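Local coordinates for protein eukaryotic translation initiation factor 5A-2 (Arabidopsis thaliana, PDB 3HKS) that promotes translation elongation and termination by binding between the exit and peptidyl sites of stalled ribosomes, notably those halted on polyproline sequences, at residues K43-K48 and A69-T74. Residues are numbered along the deposited sequence; the frame is centred on the assembly and turned at random.
Sequences KNRPCK and AIDIFT
Arg45 and Asp71 join in a side-on salt bridge where two antiparallel strands of the SH3-like N-terminal domain, 45-55 and 64-71, come to the open end of their beta hairpin. The guanidinium and carboxylate planes lie only 23° apart, so two nitrogens can each address an oxygen: NE of Arg45 reaches OD2 of Asp71 at 2.6 Å, and NH2 of Arg45 meets the syn lone pair of OD1 of Asp71 at 3.0 Å. Bends at chi2 and chi3 fold the arginine chain back so that one guanidinium face lies against CD of Pro46, over its centre, while CB of Phe73 sits at the edge of that group. NH1 turns to Glu154, a second carboxylate that ties this end of the hairpin to the C-terminal domain.

Asp71 suits the place where the strand ends because its carboxylate also organises the turn that follows. With CG anti to the backbone N (chi1 -173°), OD1 accepts from the backbone N of Phe73, closing an Asx turn, and from that of Thr74, which extends it to an Asx motif. With NH2 of Arg45, three donors converge on OD1, and the guanidinium charge probably favours the ionised carboxylate.

Beside it, the Pro46 and Phe73 side chains cross at about a right angle, CG of Pro46 lying 3.9 Å from CE2 of Phe73. CG1 of Ile72 lies over one face of the Phe73 ring, offset toward its rim, and Met149 touches both Ile72 and Phe73. In the sheet, Lys48 and Ile70 form a hydrogen-bonded pair; in the adjoining non-hydrogen-bonded pair, Cys47 faces Asp71. Next to this pair, the small Cys47 and Ala69 side chains pack tightly, their CB atoms 3.4 Å apart. One further backbone bond continues the ladder past the strand end: Ile72 N donates to Pro46 O at 3.0 Å, almost straight at 171°.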
ATOM      1  N   LYS A  43      -9.913 -10.097   6.636  1.00 22.95           N
ATOM      2  CA  LYS A  43     -11.072  -9.249   6.972  1.00 24.82           C
ATOM      3  C   LYS A  43     -11.179  -8.039   6.033  1.00 25.15           C
ATOM      4  O   LYS A  43     -11.393  -6.904   6.482  1.00 25.26           O
ATOM      5  CB  LYS A  43     -11.020  -8.788   8.441  1.00 25.23           C
ATOM      6  CG  LYS A  43     -10.596  -9.865   9.454  1.00 27.65           C
ATOM      7  CD  LYS A  43     -11.776 -10.432  10.215  1.00 33.54           C
ATOM      8  CE  LYS A  43     -12.079  -9.589  11.457  1.00 37.45           C
ATOM      9  NZ  LYS A  43     -10.951  -9.605  12.450  1.00 39.30           N
ATOM     10  N   ASN A  44     -11.016  -8.311   4.736  1.00 25.36           N
ATOM     11  CA  ASN A  44     -11.082  -7.318   3.656  1.00 25.34           C
ATOM     12  C   ASN A  44     -10.031  -6.199   3.764  1.00 24.27           C
ATOM     13  O   ASN A  44     -10.217  -5.112   3.226  1.00 24.83           O
ATOM     14  CB  ASN A  44     -12.521  -6.779   3.491  1.00 26.38           C
ATOM     15  CG  ASN A  44     -12.852  -6.367   2.036  1.00 30.16           C
ATOM     16  OD1 ASN A  44     -13.389  -5.281   1.803  1.00 33.75           O
ATOM     17  ND2 ASN A  44     -12.549  -7.242   1.063  1.00 32.55           N
ATOM     18  N   ARG A  45      -8.924  -6.490   4.448  1.00 22.81           N
ATOM     19  CA  ARG A  45      -7.842  -5.524   4.647  1.00 21.63           C
ATOM     20  C   ARG A  45      -6.551  -6.037   4.013  1.00 20.55           C
ATOM     21  O   ARG A  45      -6.193  -7.188   4.196  1.00 20.08           O
ATOM     22  CB  ARG A  45      -7.614  -5.227   6.144  1.00 21.50           C
ATOM     23  CG  ARG A  45      -8.797  -4.578   6.869  1.00 22.37           C
ATOM     24  CD  ARG A  45      -9.155  -3.196   6.281  1.00 22.99           C
ATOM     25  NE  ARG A  45      -7.984  -2.327   6.266  1.00 24.57           N
ATOM     26  CZ  ARG A  45      -7.877  -1.200   5.567  1.00 26.22           C
ATOM     27  NH1 ARG A  45      -8.879  -0.781   4.803  1.00 26.33           N
ATOM     28  NH2 ARG A  45      -6.755  -0.493   5.631  1.00 26.35           N
ATOM     29  N   PRO A  46      -5.863  -5.184   3.239  1.00 20.11           N
ATOM     30  CA  PRO A  46      -4.571  -5.613   2.675  1.00 19.49           C
ATOM     31  C   PRO A  46      -3.465  -5.579   3.729  1.00 19.01           C
ATOM     32  O   PRO A  46      -3.215  -4.533   4.323  1.00 19.07           O
ATOM     33  CB  PRO A  46      -4.320  -4.601   1.546  1.00 19.38           C
ATOM     34  CG  PRO A  46      -5.114  -3.340   1.970  1.00 19.81           C
ATOM     35  CD  PRO A  46      -6.268  -3.821   2.815  1.00 19.50           C
ATOM     36  N   CYS A  47      -2.819  -6.722   3.974  1.00 18.21           N
ATOM     37  CA  CYS A  47      -1.823  -6.810   5.033  1.00 17.37           C
ATOM     38  C   CYS A  47      -0.527  -7.384   4.513  1.00 17.27           C
ATOM     39  O   CYS A  47      -0.542  -8.225   3.621  1.00 17.27           O
ATOM     40  CB  CYS A  47      -2.328  -7.668   6.195  1.00 16.68           C
ATOM     41  SG  CYS A  47      -3.950  -7.254   6.800  1.00 17.72           S
ATOM     42  N   LYS A  48       0.594  -6.938   5.079  1.00 17.52           N
ATOM     43  CA  LYS A  48       1.889  -7.536   4.763  1.00 18.05           C
ATOM     44  C   LYS A  48       2.166  -8.650   5.746  1.00 17.91           C
ATOM     45  O   LYS A  48       2.045  -8.456   6.949  1.00 17.84           O
ATOM     46  CB  LYS A  48       3.032  -6.517   4.806  1.00 18.31           C
ATOM     47  CG  LYS A  48       4.401  -7.183   4.654  1.00 20.27           C
ATOM     48  CD  LYS A  48       5.542  -6.210   4.481  1.00 24.55           C
ATOM     49  CE  LYS A  48       5.972  -6.199   3.020  1.00 28.05           C
ATOM     50  NZ  LYS A  48       7.397  -5.828   2.836  1.00 31.38           N
ATOM     51  N   ALA A  69      -0.062 -10.850  10.123  1.00 18.96           N
ATOM     52  CA  ALA A  69       0.116  -9.854   9.071  1.00 19.82           C
ATOM     53  C   ALA A  69      -0.223  -8.444   9.550  1.00 20.03           C
ATOM     54  O   ALA A  69      -0.994  -8.278  10.492  1.00 20.98           O
ATOM     55  CB  ALA A  69      -0.718 -10.237   7.821  1.00 19.32           C
ATOM     56  N   ILE A  70       0.348  -7.428   8.905  1.00 20.19           N
ATOM     57  CA  ILE A  70       0.146  -6.032   9.340  1.00 19.92           C
ATOM     58  C   ILE A  70      -0.594  -5.214   8.278  1.00 19.82           C
ATOM     59  O   ILE A  70      -0.129  -5.099   7.138  1.00 19.02           O
ATOM     60  CB  ILE A  70       1.503  -5.343   9.714  1.00 20.02           C
ATOM     61  CG1 ILE A  70       2.288  -6.167  10.756  1.00 20.44           C
ATOM     62  CG2 ILE A  70       1.290  -3.877  10.170  1.00 19.37           C
ATOM     63  CD1 ILE A  70       1.650  -6.276  12.121  1.00 20.60           C
ATOM     64  N   ASP A  71      -1.749  -4.664   8.649  1.00 20.04           N
ATOM     65  CA  ASP A  71      -2.529  -3.806   7.750  1.00 20.99           C
ATOM     66  C   ASP A  71      -1.619  -2.707   7.184  1.00 21.35           C
ATOM     67  O   ASP A  71      -1.009  -1.957   7.955  1.00 21.58           O
ATOM     68  CB  ASP A  71      -3.701  -3.198   8.512  1.00 20.87           C
ATOM     69  CG  ASP A  71      -4.651  -2.433   7.623  1.00 22.16           C
ATOM     70  OD1 ASP A  71      -4.198  -1.613   6.790  1.00 22.44           O
ATOM     71  OD2 ASP A  71      -5.872  -2.638   7.774  1.00 24.29           O
ATOM     72  N   ILE A  72      -1.510  -2.629   5.852  1.00 21.33           N
ATOM     73  CA  ILE A  72      -0.522  -1.732   5.213  1.00 21.14           C
ATOM     74  C   ILE A  72      -0.840  -0.228   5.308  1.00 21.56           C
ATOM     75  O   ILE A  72       0.031   0.605   5.069  1.00 21.17           O
ATOM     76  CB  ILE A  72      -0.174  -2.142   3.742  1.00 21.00           C
ATOM     77  CG1 ILE A  72      -1.301  -1.788   2.768  1.00 19.76           C
ATOM     78  CG2 ILE A  72       0.242  -3.633   3.667  1.00 20.95           C
ATOM     79  CD1 ILE A  72      -0.932  -1.995   1.279  1.00 17.45           C
ATOM     80  N   PHE A  73      -2.080   0.101   5.667  1.00 22.34           N
ATOM     81  CA  PHE A  73      -2.498   1.490   5.848  1.00 23.86           C
ATOM     82  C   PHE A  73      -2.671   1.868   7.323  1.00 24.87           C
ATOM     83  O   PHE A  73      -2.338   2.986   7.711  1.00 25.60           O
ATOM     84  CB  PHE A  73      -3.794   1.782   5.082  1.00 23.75           C
ATOM     85  CG  PHE A  73      -3.668   1.624   3.592  1.00 23.72           C
ATOM     86  CD1 PHE A  73      -2.892   2.511   2.849  1.00 23.37           C
ATOM     87  CD2 PHE A  73      -4.316   0.586   2.933  1.00 21.96           C
ATOM     88  CE1 PHE A  73      -2.767   2.366   1.480  1.00 23.13           C
ATOM     89  CE2 PHE A  73      -4.201   0.437   1.558  1.00 22.11           C
ATOM     90  CZ  PHE A  73      -3.428   1.326   0.831  1.00 22.96           C
ATOM     91  N   THR A  74      -3.184   0.945   8.139  1.00 25.65           N
ATOM     92  CA  THR A  74      -3.514   1.248   9.536  1.00 26.19           C
ATOM     93  C   THR A  74      -2.474   0.721  10.523  1.00 27.05           C
ATOM     94  O   THR A  74      -2.468   1.116  11.698  1.00 26.69           O
ATOM     95  CB  THR A  74      -4.917   0.742   9.944  1.00 26.23           C
ATOM     96  OG1 THR A  74      -4.890  -0.679  10.117  1.00 26.01           O
ATOM     97  CG2 THR A  74      -5.976   1.119   8.905  1.00 25.18           C
TER